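Local coordinates for protein Nrps/pks (Streptomyces albus, PDB 4OPF) that is a ketosynthase domain of the AT-less oxazolomycin polyketide synthase, probably taking up the growing acyl chain as a thioester, though perhaps not condensing it, at residues A26-R29 / L30-G34; G96-P99 / D100-K103; V156-A159 / C160-A163; T265-P268 / A269-R272. All coordinates share one frame; numbering follows the deposited sequence.

Interaction 1 of 4, residues A26-R29 / L30-G34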
ATOM      1  N   ALA A  26     -18.597   7.918  23.764  1.00 31.58           N
ATOM      2  CA  ALA A  26     -17.811   8.733  24.646  1.00 33.26           C
ATOM      3  C   ALA A  26     -16.910   9.708  23.846  1.00 32.83           C
ATOM      4  O   ALA A  26     -16.647  10.822  24.278  1.00 32.68           O
ATOM      5  CB  ALA A  26     -17.005   7.870  25.617  1.00 33.53           C
ATOM      6  N   TYR A  27     -16.431   9.292  22.679  1.00 30.14           N
ATOM      7  CA  TYR A  27     -15.646  10.163  21.859  1.00 29.21           C
ATOM      8  C   TYR A  27     -16.506  11.371  21.404  1.00 29.70           C
ATOM      9  O   TYR A  27     -16.054  12.497  21.425  1.00 30.66           O
ATOM     10  CB  TYR A  27     -15.070   9.379  20.679  1.00 27.58           C
ATOM     11  CG  TYR A  27     -14.056  10.066  19.843  1.00 25.39           C
ATOM     12  CD1 TYR A  27     -13.000  10.754  20.392  1.00 27.01           C
ATOM     13  CD2 TYR A  27     -14.106   9.951  18.479  1.00 24.76           C
ATOM     14  CE1 TYR A  27     -12.052  11.376  19.569  1.00 26.16           C
ATOM     15  CE2 TYR A  27     -13.147  10.482  17.654  1.00 23.76           C
ATOM     16  CZ  TYR A  27     -12.116  11.199  18.202  1.00 25.59           C
ATOM     17  OH  TYR A  27     -11.202  11.767  17.317  1.00 25.80           O
ATOM     18  N   TRP A  28     -17.719  11.126  20.973  1.00 29.69           N
ATOM     19  CA  TRP A  28     -18.606  12.178  20.583  1.00 30.96           C
ATOM     20  C   TRP A  28     -18.898  13.107  21.747  1.00 32.92           C
ATOM     21  O   TRP A  28     -18.872  14.282  21.566  1.00 33.50           O
ATOM     22  CB  TRP A  28     -19.910  11.639  20.022  1.00 31.35           C
ATOM     23  CG  TRP A  28     -20.851  12.739  19.667  1.00 33.22           C
ATOM     24  CD1 TRP A  28     -22.033  13.047  20.296  1.00 34.64           C
ATOM     25  CD2 TRP A  28     -20.651  13.749  18.674  1.00 31.47           C
ATOM     26  NE1 TRP A  28     -22.585  14.171  19.709  1.00 35.53           N
ATOM     27  CE2 TRP A  28     -21.769  14.600  18.702  1.00 33.12           C
ATOM     28  CE3 TRP A  28     -19.662  13.977  17.720  1.00 31.66           C
ATOM     29  CZ2 TRP A  28     -21.904  15.676  17.848  1.00 33.00           C
ATOM     30  CZ3 TRP A  28     -19.823  15.020  16.815  1.00 30.27           C
ATOM     31  CH2 TRP A  28     -20.907  15.871  16.914  1.00 32.62           C
ATOM     32  N   ARG A  29     -19.129  12.585  22.942  1.00 34.85           N
ATOM     33  CA  ARG A  29     -19.326  13.436  24.114  1.00 37.83           C
ATOM     34  C   ARG A  29     -18.099  14.292  24.395  1.00 38.03           C
ATOM     35  O   ARG A  29     -18.237  15.500  24.641  1.00 37.65           O
ATOM     36  CB  ARG A  29     -19.730  12.644  25.377  1.00 42.00           C
ATOM     37  CG  ARG A  29     -21.198  12.203  25.331  1.00 46.40           C
ATOM     38  CD  ARG A  29     -21.726  11.572  26.605  1.00 51.06           C
ATOM     39  NE  ARG A  29     -20.906  10.466  27.121  1.00 56.30           N
ATOM     40  CZ  ARG A  29     -21.031   9.170  26.761  1.00 60.23           C
ATOM     41  NH1 ARG A  29     -20.226   8.244  27.306  1.00 56.37           N
ATOM     42  NH2 ARG A  29     -21.937   8.784  25.841  1.00 60.08           N
ATOM     43  N   LEU A  30     -16.913  13.692  24.372  1.00 34.28           N
ATOM     44  CA  LEU A  30     -15.702  14.425  24.593  1.00 34.59           C
ATOM     45  C   LEU A  30     -15.589  15.603  23.606  1.00 35.16           C
ATOM     46  O   LEU A  30     -15.312  16.764  24.020  1.00 33.70           O
ATOM     47  CB  LEU A  30     -14.483  13.511  24.447  1.00 35.26           C
ATOM     48  CG  LEU A  30     -13.107  14.148  24.606  1.00 36.75           C
ATOM     49  CD1 LEU A  30     -12.697  14.160  26.049  1.00 40.69           C
ATOM     50  CD2 LEU A  30     -12.027  13.442  23.865  1.00 39.68           C
ATOM     51  N   LEU A  31     -15.774  15.324  22.319  1.00 31.81           N
ATOM     52  CA  LEU A  31     -15.548  16.334  21.310  1.00 31.53           C
ATOM     53  C   LEU A  31     -16.639  17.395  21.294  1.00 32.43           C
ATOM     54  O   LEU A  31     -16.345  18.590  21.150  1.00 32.66           O
ATOM     55  CB  LEU A  31     -15.508  15.723  19.947  1.00 32.65           C
ATOM     56  CG  LEU A  31     -14.343  14.747  19.756  1.00 33.99           C
ATOM     57  CD1 LEU A  31     -14.439  14.176  18.392  1.00 33.21           C
ATOM     58  CD2 LEU A  31     -12.960  15.305  20.015  1.00 35.82           C
ATOM     59  N   SER A  32     -17.883  16.967  21.411  1.00 31.74           N
ATOM     60  CA  SER A  32     -18.967  17.890  21.319  1.00 33.29           C
ATOM     61  C   SER A  32     -19.029  18.800  22.550  1.00 35.36           C
ATOM     62  O   SER A  32     -19.434  19.927  22.407  1.00 35.17           O
ATOM     63  CB  SER A  32     -20.272  17.162  21.123  1.00 32.95           C
ATOM     64  OG  SER A  32     -20.569  16.481  22.299  1.00 35.65           O
ATOM     65  N   GLU A  33     -18.609  18.332  23.724  1.00 34.69           N
ATOM     66  CA  GLU A  33     -18.552  19.186  24.924  1.00 36.65           C
ATOM     67  C   GLU A  33     -17.329  20.083  24.954  1.00 36.32           C
ATOM     68  O   GLU A  33     -17.226  21.026  25.756  1.00 36.52           O
ATOM     69  CB  GLU A  33     -18.584  18.326  26.181  1.00 39.39           C
ATOM     70  CG  GLU A  33     -19.915  17.644  26.235  1.00 43.44           C
ATOM     71  CD  GLU A  33     -20.077  16.628  27.335  1.00 48.84           C
ATOM     72  OE1 GLU A  33     -19.202  16.503  28.233  1.00 52.79           O
ATOM     73  OE2 GLU A  33     -21.120  15.953  27.256  1.00 52.66           O
ATOM     74  N   GLY A  34     -16.392  19.802  24.070  1.00 33.61           N
ATOM     75  CA  GLY A  34     -15.154  20.556  23.991  1.00 33.43           C
ATOM     76  C   GLY A  34     -14.209  20.203  25.121  1.00 35.02           C
ATOM     77  O   GLY A  34     -13.422  21.063  25.555  1.00 36.66           O
TER

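Interaction 2 of 4, residues G96-P99 / D100-K103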
ATOM      1  N   GLY A  96     -23.652  -4.023  11.966  1.00 31.68           N
ATOM      2  CA  GLY A  96     -24.717  -4.982  12.045  1.00 32.03           C
ATOM      3  C   GLY A  96     -24.380  -6.330  11.442  1.00 32.31           C
ATOM      4  O   GLY A  96     -25.296  -7.093  11.157  1.00 32.97           O
ATOM      5  N   TYR A  97     -23.099  -6.672  11.301  1.00 29.89           N
ATOM      6  CA  TYR A  97     -22.697  -7.978  10.727  1.00 32.11           C
ATOM      7  C   TYR A  97     -22.051  -8.813  11.827  1.00 33.21           C
ATOM      8  O   TYR A  97     -21.179  -8.322  12.544  1.00 34.50           O
ATOM      9  CB  TYR A  97     -21.686  -7.842   9.563  1.00 31.05           C
ATOM     10  CG  TYR A  97     -22.286  -7.329   8.308  1.00 33.47           C
ATOM     11  CD1 TYR A  97     -22.342  -5.969   8.054  1.00 36.19           C
ATOM     12  CD2 TYR A  97     -22.848  -8.198   7.384  1.00 36.01           C
ATOM     13  CE1 TYR A  97     -22.948  -5.475   6.898  1.00 37.88           C
ATOM     14  CE2 TYR A  97     -23.440  -7.735   6.209  1.00 37.27           C
ATOM     15  CZ  TYR A  97     -23.507  -6.374   5.975  1.00 39.06           C
ATOM     16  OH  TYR A  97     -24.114  -5.912   4.842  1.00 39.87           O
ATOM     17  N   ALA A  98     -22.440 -10.066  11.948  1.00 33.54           N
ATOM     18  CA  ALA A  98     -21.714 -11.008  12.816  1.00 34.64           C
ATOM     19  C   ALA A  98     -20.499 -11.491  12.001  1.00 33.72           C
ATOM     20  O   ALA A  98     -20.543 -11.514  10.782  1.00 31.86           O
ATOM     21  CB  ALA A  98     -22.619 -12.199  13.206  1.00 34.39           C
ATOM     22  N   PRO A  99     -19.422 -11.900  12.663  1.00 34.50           N
ATOM     23  CA  PRO A  99     -18.223 -12.389  11.940  1.00 35.19           C
ATOM     24  C   PRO A  99     -18.504 -13.522  10.957  1.00 36.73           C
ATOM     25  O   PRO A  99     -17.877 -13.575   9.882  1.00 34.73           O
ATOM     26  CB  PRO A  99     -17.322 -12.904  13.072  1.00 38.25           C
ATOM     27  CG  PRO A  99     -17.710 -12.063  14.232  1.00 39.09           C
ATOM     28  CD  PRO A  99     -19.216 -11.913  14.113  1.00 37.22           C
ATOM     29  N   ASP A 100     -19.385 -14.448  11.321  1.00 36.27           N
ATOM     30  CA  ASP A 100     -19.775 -15.532  10.416  1.00 40.23           C
ATOM     31  C   ASP A 100     -20.335 -15.054   9.082  1.00 36.85           C
ATOM     32  O   ASP A 100     -20.201 -15.738   8.102  1.00 38.22           O
ATOM     33  CB  ASP A 100     -20.835 -16.448  11.060  1.00 49.95           C
ATOM     34  CG  ASP A 100     -20.225 -17.537  11.903  1.00 59.93           C
ATOM     35  OD1 ASP A 100     -18.975 -17.530  12.113  1.00 71.95           O
ATOM     36  OD2 ASP A 100     -20.994 -18.399  12.380  1.00 76.60           O
ATOM     37  N   GLU A 101     -20.984 -13.913   9.042  1.00 34.79           N
ATOM     38  CA  GLU A 101     -21.439 -13.372   7.771  1.00 36.51           C
ATOM     39  C   GLU A 101     -20.290 -12.810   6.898  1.00 34.58           C
ATOM     40  O   GLU A 101     -20.518 -12.503   5.733  1.00 36.09           O
ATOM     41  CB  GLU A 101     -22.419 -12.229   7.998  1.00 37.91           C
ATOM     42  CG  GLU A 101     -23.715 -12.619   8.720  1.00 46.32           C
ATOM     43  CD  GLU A 101     -24.631 -11.395   8.961  1.00 52.24           C
ATOM     44  OE1 GLU A 101     -25.404 -11.038   8.027  1.00 59.12           O
ATOM     45  OE2 GLU A 101     -24.544 -10.754  10.048  1.00 46.08           O
ATOM     46  N   LEU A 102     -19.103 -12.584   7.464  1.00 31.61           N
ATOM     47  CA  LEU A 102     -18.032 -11.912   6.736  1.00 30.26           C
ATOM     48  C   LEU A 102     -16.927 -12.892   6.364  1.00 28.46           C
ATOM     49  O   LEU A 102     -16.083 -12.638   5.500  1.00 25.31           O
ATOM     50  CB  LEU A 102     -17.498 -10.741   7.547  1.00 31.50           C
ATOM     51  CG  LEU A 102     -18.495  -9.615   7.773  1.00 34.18           C
ATOM     52  CD1 LEU A 102     -17.835  -8.479   8.492  1.00 38.24           C
ATOM     53  CD2 LEU A 102     -19.067  -9.057   6.499  1.00 34.95           C
ATOM     54  N   LYS A 103     -16.945 -14.043   6.979  1.00 29.67           N
ATOM     55  CA  LYS A 103     -15.852 -14.964   6.766  1.00 33.39           C
ATOM     56  C   LYS A 103     -15.827 -15.541   5.351  1.00 31.94           C
ATOM     57  O   LYS A 103     -16.847 -15.788   4.721  1.00 28.89           O
ATOM     58  CB  LYS A 103     -15.827 -16.029   7.856  1.00 38.73           C
ATOM     59  CG  LYS A 103     -16.733 -17.170   7.715  1.00 49.51           C
ATOM     60  CD  LYS A 103     -16.826 -17.972   9.048  1.00 53.46           C
ATOM     61  CE  LYS A 103     -15.478 -18.337   9.670  1.00 59.53           C
ATOM     62  NZ  LYS A 103     -14.585 -19.142   8.766  1.00 65.25           N
TER

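Interaction 3 of 4, residues V156-A159 / C160-A163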
ATOM      1  N   VAL A 156       0.574  -0.004   6.360  1.00 28.09           N
ATOM      2  CA  VAL A 156       1.403   1.119   5.965  1.00 32.33           C
ATOM      3  C   VAL A 156       1.848   1.928   7.151  1.00 32.50           C
ATOM      4  O   VAL A 156       1.089   2.172   8.082  1.00 33.33           O
ATOM      5  CB  VAL A 156       0.722   2.016   4.914  1.00 41.44           C
ATOM      6  CG1 VAL A 156       0.564   1.225   3.632  1.00 49.18           C
ATOM      7  CG2 VAL A 156      -0.638   2.441   5.341  1.00 39.13           C
ATOM      8  N   ASP A 157       3.101   2.357   7.108  1.00 31.47           N
ATOM      9  CA  ASP A 157       3.579   3.321   8.101  1.00 38.21           C
ATOM     10  C   ASP A 157       4.149   4.609   7.436  1.00 39.06           C
ATOM     11  O   ASP A 157       5.226   4.586   6.872  1.00 39.31           O
ATOM     12  CB  ASP A 157       4.617   2.691   9.010  1.00 38.47           C
ATOM     13  CG  ASP A 157       5.195   3.694  10.012  1.00 41.45           C
ATOM     14  OD1 ASP A 157       4.744   4.897  10.120  1.00 37.77           O
ATOM     15  OD2 ASP A 157       6.091   3.214  10.729  1.00 45.02           O
ATOM     16  N   THR A 158       3.351   5.678   7.434  1.00 37.93           N
ATOM     17  CA  THR A 158       3.781   6.981   6.919  1.00 36.64           C
ATOM     18  C   THR A 158       3.494   7.978   8.018  1.00 37.82           C
ATOM     19  O   THR A 158       3.054   9.100   7.765  1.00 41.50           O
ATOM     20  CB  THR A 158       3.036   7.390   5.624  1.00 33.84           C
ATOM     21  OG1 THR A 158       1.634   7.294   5.813  1.00 32.48           O
ATOM     22  CG2 THR A 158       3.407   6.526   4.428  1.00 37.07           C
ATOM     23  N   ALA A 159       3.776   7.563   9.249  1.00 37.82           N
ATOM     24  CA  ALA A 159       3.638   8.399  10.452  1.00 38.69           C
ATOM     25  C   ALA A 159       2.208   8.872  10.591  1.00 40.55           C
ATOM     26  O   ALA A 159       1.272   8.033  10.491  1.00 39.40           O
ATOM     27  CB  ALA A 159       4.660   9.545  10.446  1.00 40.57           C
ATOM     28  N   CYS A 160       1.981  10.184  10.738  1.00 37.60           N
ATOM     29  CA  CYS A 160       0.646  10.665  11.097  1.00 37.61           C
ATOM     30  C   CYS A 160      -0.357  10.490   9.976  1.00 35.23           C
ATOM     31  O   CYS A 160      -1.577  10.442  10.225  1.00 37.23           O
ATOM     32  CB  CYS A 160       0.699  12.136  11.549  1.00 45.04           C
ATOM     33  SG  CYS A 160       1.177  13.288  10.227  1.00 52.37           S
ATOM     34  N   SER A 161       0.126  10.368   8.740  1.00 32.98           N
ATOM     35  CA  SER A 161      -0.776  10.155   7.609  1.00 30.51           C
ATOM     36  C   SER A 161      -1.097   8.670   7.329  1.00 26.25           C
ATOM     37  O   SER A 161      -1.861   8.388   6.439  1.00 24.38           O
ATOM     38  CB  SER A 161      -0.229  10.807   6.346  1.00 32.73           C
ATOM     39  OG  SER A 161       1.035  10.260   6.062  1.00 37.89           O
ATOM     40  N   SER A 162      -0.604   7.760   8.142  1.00 25.49           N
ATOM     41  CA  SER A 162      -0.703   6.312   7.857  1.00 25.39           C
ATOM     42  C   SER A 162      -2.147   5.862   7.621  1.00 24.39           C
ATOM     43  O   SER A 162      -2.408   5.138   6.675  1.00 22.98           O
ATOM     44  CB  SER A 162      -0.147   5.503   8.992  1.00 25.96           C
ATOM     45  OG  SER A 162       1.229   5.766   9.173  1.00 30.25           O
ATOM     46  N   ALA A 163      -3.063   6.278   8.472  1.00 25.86           N
ATOM     47  CA  ALA A 163      -4.458   5.827   8.332  1.00 29.09           C
ATOM     48  C   ALA A 163      -5.171   6.382   7.101  1.00 25.59           C
ATOM     49  O   ALA A 163      -6.014   5.693   6.506  1.00 23.26           O
ATOM     50  CB  ALA A 163      -5.275   6.147   9.582  1.00 31.49           C
TER

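Interaction 4 of 4, residues T265-P268 / A269-R272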
ATOM      1  N   THR A 265      10.420  20.608   6.933  1.00 72.70           N
ATOM      2  CA  THR A 265      10.252  21.675   5.938  1.00 65.75           C
ATOM      3  C   THR A 265       9.116  21.266   5.006  1.00 54.20           C
ATOM      4  O   THR A 265       9.240  20.340   4.220  1.00 52.14           O
ATOM      5  CB  THR A 265      11.548  21.956   5.170  1.00 66.04           C
ATOM      6  OG1 THR A 265      12.588  22.180   6.121  1.00 68.36           O
ATOM      7  CG2 THR A 265      11.400  23.203   4.270  1.00 64.33           C
ATOM      8  N   PRO A 266       7.985  21.925   5.145  1.00 45.48           N
ATOM      9  CA  PRO A 266       6.830  21.641   4.323  1.00 43.64           C
ATOM     10  C   PRO A 266       7.032  22.113   2.868  1.00 42.27           C
ATOM     11  O   PRO A 266       7.904  22.931   2.596  1.00 41.02           O
ATOM     12  CB  PRO A 266       5.705  22.449   4.998  1.00 43.71           C
ATOM     13  CG  PRO A 266       6.274  22.903   6.285  1.00 45.45           C
ATOM     14  CD  PRO A 266       7.742  23.038   6.072  1.00 45.65           C
ATOM     15  N   ASN A 267       6.276  21.524   1.945  1.00 37.63           N
ATOM     16  CA  ASN A 267       6.271  21.924   0.546  1.00 32.61           C
ATOM     17  C   ASN A 267       4.865  22.462   0.341  1.00 29.38           C
ATOM     18  O   ASN A 267       3.931  21.709   0.227  1.00 29.00           O
ATOM     19  CB  ASN A 267       6.536  20.729  -0.365  1.00 32.29           C
ATOM     20  CG  ASN A 267       6.479  21.095  -1.814  1.00 33.21           C
ATOM     21  OD1 ASN A 267       5.942  22.130  -2.161  1.00 34.10           O
ATOM     22  ND2 ASN A 267       7.038  20.257  -2.680  1.00 34.37           N
ATOM     23  N   PRO A 268       4.694  23.764   0.390  1.00 28.65           N
ATOM     24  CA  PRO A 268       3.395  24.369   0.220  1.00 27.28           C
ATOM     25  C   PRO A 268       2.698  23.924  -1.057  1.00 25.49           C
ATOM     26  O   PRO A 268       1.507  23.668  -1.057  1.00 24.47           O
ATOM     27  CB  PRO A 268       3.714  25.871   0.152  1.00 29.01           C
ATOM     28  CG  PRO A 268       4.997  26.014   0.950  1.00 31.17           C
ATOM     29  CD  PRO A 268       5.765  24.759   0.647  1.00 31.35           C
ATOM     30  N   ALA A 269       3.419  23.799  -2.147  1.00 25.88           N
ATOM     31  CA  ALA A 269       2.795  23.387  -3.447  1.00 25.41           C
ATOM     32  C   ALA A 269       2.209  21.968  -3.363  1.00 25.15           C
ATOM     33  O   ALA A 269       1.163  21.672  -3.959  1.00 24.72           O
ATOM     34  CB  ALA A 269       3.828  23.492  -4.548  1.00 26.67           C
ATOM     35  N   ALA A 270       2.850  21.086  -2.576  1.00 24.21           N
ATOM     36  CA  ALA A 270       2.367  19.716  -2.434  1.00 23.40           C
ATOM     37  C   ALA A 270       1.123  19.701  -1.553  1.00 23.68           C
ATOM     38  O   ALA A 270       0.210  18.959  -1.793  1.00 23.72           O
ATOM     39  CB  ALA A 270       3.443  18.833  -1.825  1.00 23.53           C
ATOM     40  N   GLN A 271       1.060  20.559  -0.554  1.00 24.87           N
ATOM     41  CA  GLN A 271      -0.168  20.681   0.264  1.00 24.99           C
ATOM     42  C   GLN A 271      -1.344  21.224  -0.534  1.00 24.61           C
ATOM     43  O   GLN A 271      -2.407  20.633  -0.493  1.00 24.68           O
ATOM     44  CB  GLN A 271       0.087  21.516   1.500  1.00 27.49           C
ATOM     45  CG  GLN A 271       1.101  20.862   2.443  1.00 29.34           C
ATOM     46  CD  GLN A 271       1.298  21.646   3.766  1.00 30.71           C
ATOM     47  OE1 GLN A 271       0.515  22.516   4.134  1.00 32.57           O
ATOM     48  NE2 GLN A 271       2.335  21.315   4.460  1.00 33.22           N
ATOM     49  N   ARG A 272      -1.134  22.272  -1.325  1.00 24.79           N
ATOM     50  CA  ARG A 272      -2.164  22.712  -2.248  1.00 25.31           C
ATOM     51  C   ARG A 272      -2.566  21.600  -3.205  1.00 25.04           C
ATOM     52  O   ARG A 272      -3.739  21.338  -3.369  1.00 25.46           O
ATOM     53  CB  ARG A 272      -1.728  23.936  -3.034  1.00 25.20           C
ATOM     54  CG  ARG A 272      -1.562  25.189  -2.194  1.00 27.41           C
ATOM     55  CD  ARG A 272      -1.237  26.447  -3.027  1.00 28.77           C
ATOM     56  NE  ARG A 272       0.113  26.511  -3.535  1.00 28.86           N
ATOM     57  CZ  ARG A 272       1.163  27.016  -2.892  1.00 34.52           C
ATOM     58  NH1 ARG A 272       2.362  27.013  -3.454  1.00 35.32           N
ATOM     59  NH2 ARG A 272       1.057  27.524  -1.678  1.00 36.93           N
TER
HETATM   60  O   HOH W   1       4.305  19.489   3.014  1.00 39.50           O

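Interaction 1 of 4, residues A26-R29 / L30-G34
A26 through R29 hand their carbonyls to L30 through E33 in four consecutive i to i+4 bonds, so the two segments form successive turns of helix 24-33. The bonds are even in length, that from S32 N to W28 O measuring 2.9 Å. Among the side chains, Y27 meets L31 through a methyl over its ring. A chi1 of -170° swings the Y27 ring beside the carbonyl carbon and beneath the next turn: L31 CD1 stands 3.8 Å from the ring centroid of Y27, almost straight above it, in a CH-pi contact. Leucine suits this buried place because one branch can cover the ring, while the phenol hydroxyl bonds to the carbonyl of A341. S32 CB lies over one face of the W28 indole, offset toward the rim and 4.1 Å from the centroid of the five-membered ring; L348, M349 and N352 of helix 338-352 also pack on W28. With chi1 at 69°, S32 turns OG back into the preceding turn, where it gives W28 O a second bond of 2.9 Å. That carbonyl is thus gripped by both the amide and the hydroxyl of one serine. On the exposed side, E33 brings OE2 to 4.1 Å from R29 CB, whereas its OE1 pairs with R35. G34 closes the helix with a positive phi, easily adopted by a residue without a side chain: its N bonds to L31 O at 3.2 Å and R35 N to L30 O, the pattern of a Schellman motif.

Interaction 2 of 4, residues G96-P99 / D100-K103
A98 and P99 meet E101 and L102 in a tight turn of i to i+3 backbone bonds, E101 N to A98 O at 3.0 Å and L102 N to P99 O at 2.9 Å, with a weak bond from K103 N to the same P99 O. Proline suits the start of such a turn, for its phi is already near the value required and its nitrogen has no hydrogen to place. The glutamate closes the turn from the side: with CG anti to the carbonyl carbon (chi1 -63°), the extended chain runs alongside the turn and E101 OE2 accepts from A98 N at 2.9 Å, in a nearly straight bond (164°) reaching the anti side of the carboxylate somewhat out of its plane. The other oxygen, E101 OE1, comes within 3.9 Å of Y97 CD2 and is salt-bridged to R418, which also makes a cation-pi contact with the Y97 ring. L102 crosses the tyrosine at about a right angle, its CD2 lying 4.0 Å from Y97 CD2 and its CD1 near the tyrosine CB, while the phenol end bonds to D243. The whole turn links helix 79-95 to strand 107-112, with P99 resting on L89 and L102 on F92, both of helix 79-95.

Interaction 3 of 4, residues V156-A159 / C160-A163
S162 reaches back to T158 and A159 across the tight turn between strand 153-156 and helix 162-175, within the D-T-A-C-S-S sequence that in ketosynthases forms the nucleophile elbow. Its CB lies 3.3 Å from A159 O and 3.7 Å from V156 O, wedged between two carbonyls. From there the torsion (chi1 -63°) sets OG anti to the carbonyl carbon, where the hydroxyl is used twice: it accepts from T158 N at 2.7 Å and donates to A159 O at 2.6 Å. A small side chain with both a donor and an acceptor is what this buried place needs. A159 O also takes the amide of S162, from well above its carbonyl plane. A159 has phi 59° and psi -127°, rare for a residue with a side chain; the small CB of alanine makes this sharp turn tolerable. D157 steadies it through an Asx turn, OD1 receiving A159 N at 3.0 Å while the same oxygen pairs with R114. C160 holds the place of the acyl-accepting cysteine of relatives, and its side chain packs against H333, E338 and A397. On the next residue, the hydroxyl S161 OG donates to T158 O at 2.9 Å.

Interaction 4 of 4, residues T265-P268 / A269-R272
N267 caps the first turn of helix 268-282, reaching over A269 and A270 as its N-cap residue. The close-packed part lies here: with CG anti to the backbone N (chi1 177°), the amide folds back along the turn, so that N267 OD1 accepts from A270 N in a weak bond of 3.3 Å while N267 CG rests 3.8 Å from A270 CB. Asparagine suits a cap because its short side chain can stand in for a missing carbonyl and still donate; ND2 bonds to the carbonyl of D257. Behind it, N267 O takes Q271 N at 3.2 Å, and P268 fills the first helical position, where a nitrogen without hydrogen costs nothing. A water fills the gap between backbone and buried glutamine, accepting from both N267 N, at 3.0 Å, and Q271 NE2, at 3.1 Å, although P266 CB approaches that same NE2. The open side lies at exposed A269 and partly exposed R272. The arginine bends at chi3, which brings the guanidinium over P268, its side chain meeting A309 and V313 of helix 300-314. One guanidinium face lies over P268 O, which accepts the arginine's own amide N almost straight on, and R272 NH2 comes to 3.6 Å from P268 CB.

Interaction 3 is the buried member, its centre about 11 Å from the centre of the chain; the others lie farther out and are only partly buried. Its chemistry is accordingly hydroxyls satisfying backbone atoms, while interaction 1 adds methyl-over-ring contacts to regular helix bonds. Both pack on helix 338-352, through Y27 and W28 in the one and C160 and A163 in the other. Interactions 3 and 4 both begin helices, and each reaches the second subunit, which neither of the other two touches. Interaction 1 instead ends a helix, and interaction 2 is a surface turn held by a carboxylate. Interactions 2 and 4 lie farthest apart, their centres about 42 Å from each other, on opposite sides of the chain's centre.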